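Local coordinates for putative peroxiredoxin MT2298 (Mycobacterium tuberculosis, PDB 5C04), which probably reduces hydrogen peroxide and organic hydroperoxides to water and alcohols with thiols from mycoredoxin, as a peroxiredoxin of the AhpE subfamily, at residues D51-R54 and D55-E59. The protein carries 1 engineered substitution. Numbering follows the deposited sequence.
Sequences DQLR and DHLPE
Arg54 bends at its third torsion (chi3 67°), which lays its guanidinium alongside Asp55. Asp55 holds CG beside its own backbone N (chi1 -69°), bringing OD1 to that guanidinium. The grip is side-on: Arg54 NE and NH2 both donate to Asp55 OD1, NE at 3.0 Å. OD1 lies in the guanidinium plane, but both nitrogens meet one carboxylate face. Asp51 CB packs over a guanidinium face, and Asp51 OD1 lies 3.3 Å from Arg54 NH1, well out of the plane: a pairing of charge alone. Arg54 NH1 also donates to Ser85 O, and Asp51 OD1 accepts from Gln47.

Here helix 44-55 ends at the surface, before the loop to strand 65-71. In this thioredoxin fold the helix carries Cys46, probably the active-site residue. Asp55 N still donates to Asp51 O at 2.9 Å, but the next such bond, His56 N to Gln52 O, is weak. His56 N also donates to Leu53 O. The His56 ring adds a second donor at Gln52 O: ND1, 3.1 Å away, with the oxygen in the ring plane. Gln52 NE2 stands above the ring plane, past its ND1-CE1 rim, 3.6 Å from His56 ND1, the amide turned 30° from the ring. A water donates to Asp55 OD2 and weakly to Gln52 OE1. Leu53 CD2 touches Leu57 CD1 at 3.6 Å.

The ND1 bond needs a proton there, and Arg54 probably offsets the negative charge of both aspartates.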
loop_
_atom_site.group_PDB
_atom_site.type_symbol
_atom_site.label_atom_id
_atom_site.label_comp_id
_atom_site.label_asym_id
_atom_site.label_seq_id
_atom_site.Cartn_x
_atom_site.Cartn_y
_atom_site.Cartn_z
ATOM N N ASP A 51 -12.007 -10.954 -9.290
ATOM C CA ASP A 51 -12.176 -12.372 -9.644
ATOM C C ASP A 51 -13.224 -12.514 -10.717
ATOM O O ASP A 51 -13.031 -13.325 -11.647
ATOM C CB ASP A 51 -12.518 -13.227 -8.410
ATOM C CG ASP A 51 -11.328 -13.458 -7.486
ATOM O OD1 ASP A 51 -10.173 -13.013 -7.763
ATOM O OD2 ASP A 51 -11.518 -14.160 -6.456
ATOM N N GLN A 52 -14.325 -11.773 -10.634
ATOM C CA GLN A 52 -15.368 -11.821 -11.682
ATOM C C GLN A 52 -14.761 -11.320 -13.000
ATOM O O GLN A 52 -14.986 -11.911 -14.064
ATOM C CB GLN A 52 -16.624 -11.029 -11.246
ATOM C CG GLN A 52 -17.613 -10.580 -12.336
ATOM C CD GLN A 52 -18.727 -11.557 -12.667
ATOM O OE1 GLN A 52 -18.977 -12.521 -11.955
ATOM N NE2 GLN A 52 -19.372 -11.327 -13.795
ATOM N N LEU A 53 -14.007 -10.227 -12.946
ATOM C CA LEU A 53 -13.364 -9.684 -14.159
ATOM C C LEU A 53 -12.431 -10.740 -14.771
ATOM O O LEU A 53 -12.482 -11.016 -15.995
ATOM C CB LEU A 53 -12.578 -8.420 -13.792
ATOM C CG LEU A 53 -12.193 -7.466 -14.925
ATOM C CD1 LEU A 53 -11.663 -6.155 -14.355
ATOM C CD2 LEU A 53 -11.166 -8.088 -15.837
ATOM N N ARG A 54 -11.620 -11.357 -13.931
ATOM C CA ARG A 54 -10.704 -12.456 -14.309
ATOM C C ARG A 54 -11.462 -13.586 -15.009
ATOM O O ARG A 54 -11.048 -14.036 -16.091
ATOM C CB ARG A 54 -9.990 -13.016 -13.066
ATOM C CG ARG A 54 -9.146 -14.271 -13.286
ATOM C CD ARG A 54 -8.832 -14.980 -11.982
ATOM N NE ARG A 54 -10.042 -15.541 -11.386
ATOM C CZ ARG A 54 -10.191 -15.961 -10.130
ATOM N NH1 ARG A 54 -9.225 -15.832 -9.225
ATOM N NH2 ARG A 54 -11.360 -16.464 -9.757
ATOM N N ASP A 55 -12.557 -14.028 -14.393
ATOM C CA ASP A 55 -13.347 -15.175 -14.890
ATOM C C ASP A 55 -13.957 -14.870 -16.274
ATOM O O ASP A 55 -14.306 -15.808 -17.031
ATOM C CB ASP A 55 -14.456 -15.539 -13.879
ATOM C CG ASP A 55 -13.921 -16.142 -12.586
ATOM O OD1 ASP A 55 -12.723 -16.474 -12.473
ATOM O OD2 ASP A 55 -14.746 -16.295 -11.650
ATOM N N HIS A 56 -14.119 -13.595 -16.616
ATOM C CA HIS A 56 -14.700 -13.179 -17.892
ATOM C C HIS A 56 -13.775 -12.301 -18.719
ATOM O O HIS A 56 -14.226 -11.477 -19.500
ATOM C CB HIS A 56 -16.019 -12.461 -17.610
ATOM C CG HIS A 56 -17.046 -13.352 -16.989
ATOM N ND1 HIS A 56 -17.181 -13.509 -15.626
ATOM C CD2 HIS A 56 -17.959 -14.174 -17.557
ATOM C CE1 HIS A 56 -18.146 -14.377 -15.380
ATOM N NE2 HIS A 56 -18.635 -14.791 -16.533
ATOM N N LEU A 57 -12.470 -12.457 -18.522
ATOM C CA LEU A 57 -11.503 -11.510 -19.078
ATOM C C LEU A 57 -11.596 -11.299 -20.594
ATOM O O LEU A 57 -11.460 -10.175 -21.044
ATOM C CB LEU A 57 -10.080 -11.907 -18.672
ATOM C CG LEU A 57 -8.964 -10.940 -19.053
ATOM C CD1 LEU A 57 -9.181 -9.566 -18.428
ATOM C CD2 LEU A 57 -7.626 -11.545 -18.682
ATOM N N PRO A 58 -11.884 -12.365 -21.365
ATOM C CA PRO A 58 -11.961 -12.131 -22.811
ATOM C C PRO A 58 -13.048 -11.133 -23.239
ATOM O O PRO A 58 -12.975 -10.584 -24.358
ATOM C CB PRO A 58 -12.254 -13.523 -23.350
ATOM C CG PRO A 58 -11.666 -14.457 -22.342
ATOM C CD PRO A 58 -12.005 -13.795 -21.039
ATOM N N GLU A 59 -14.033 -10.880 -22.383
ATOM C CA GLU A 59 -15.051 -9.865 -22.646
ATOM C C GLU A 59 -14.528 -8.436 -22.459
ATOM O O GLU A 59 -15.106 -7.487 -22.967
ATOM C CB GLU A 59 -16.269 -10.088 -21.758
ATOM C CG GLU A 59 -16.872 -11.479 -21.910
ATOM C CD GLU A 59 -18.112 -11.685 -21.065
ATOM O OE1 GLU A 59 -18.732 -10.676 -20.652
ATOM O OE2 GLU A 59 -18.466 -12.867 -20.821
HETATM O O HOH W 1 -17.403 -15.623 -11.936
#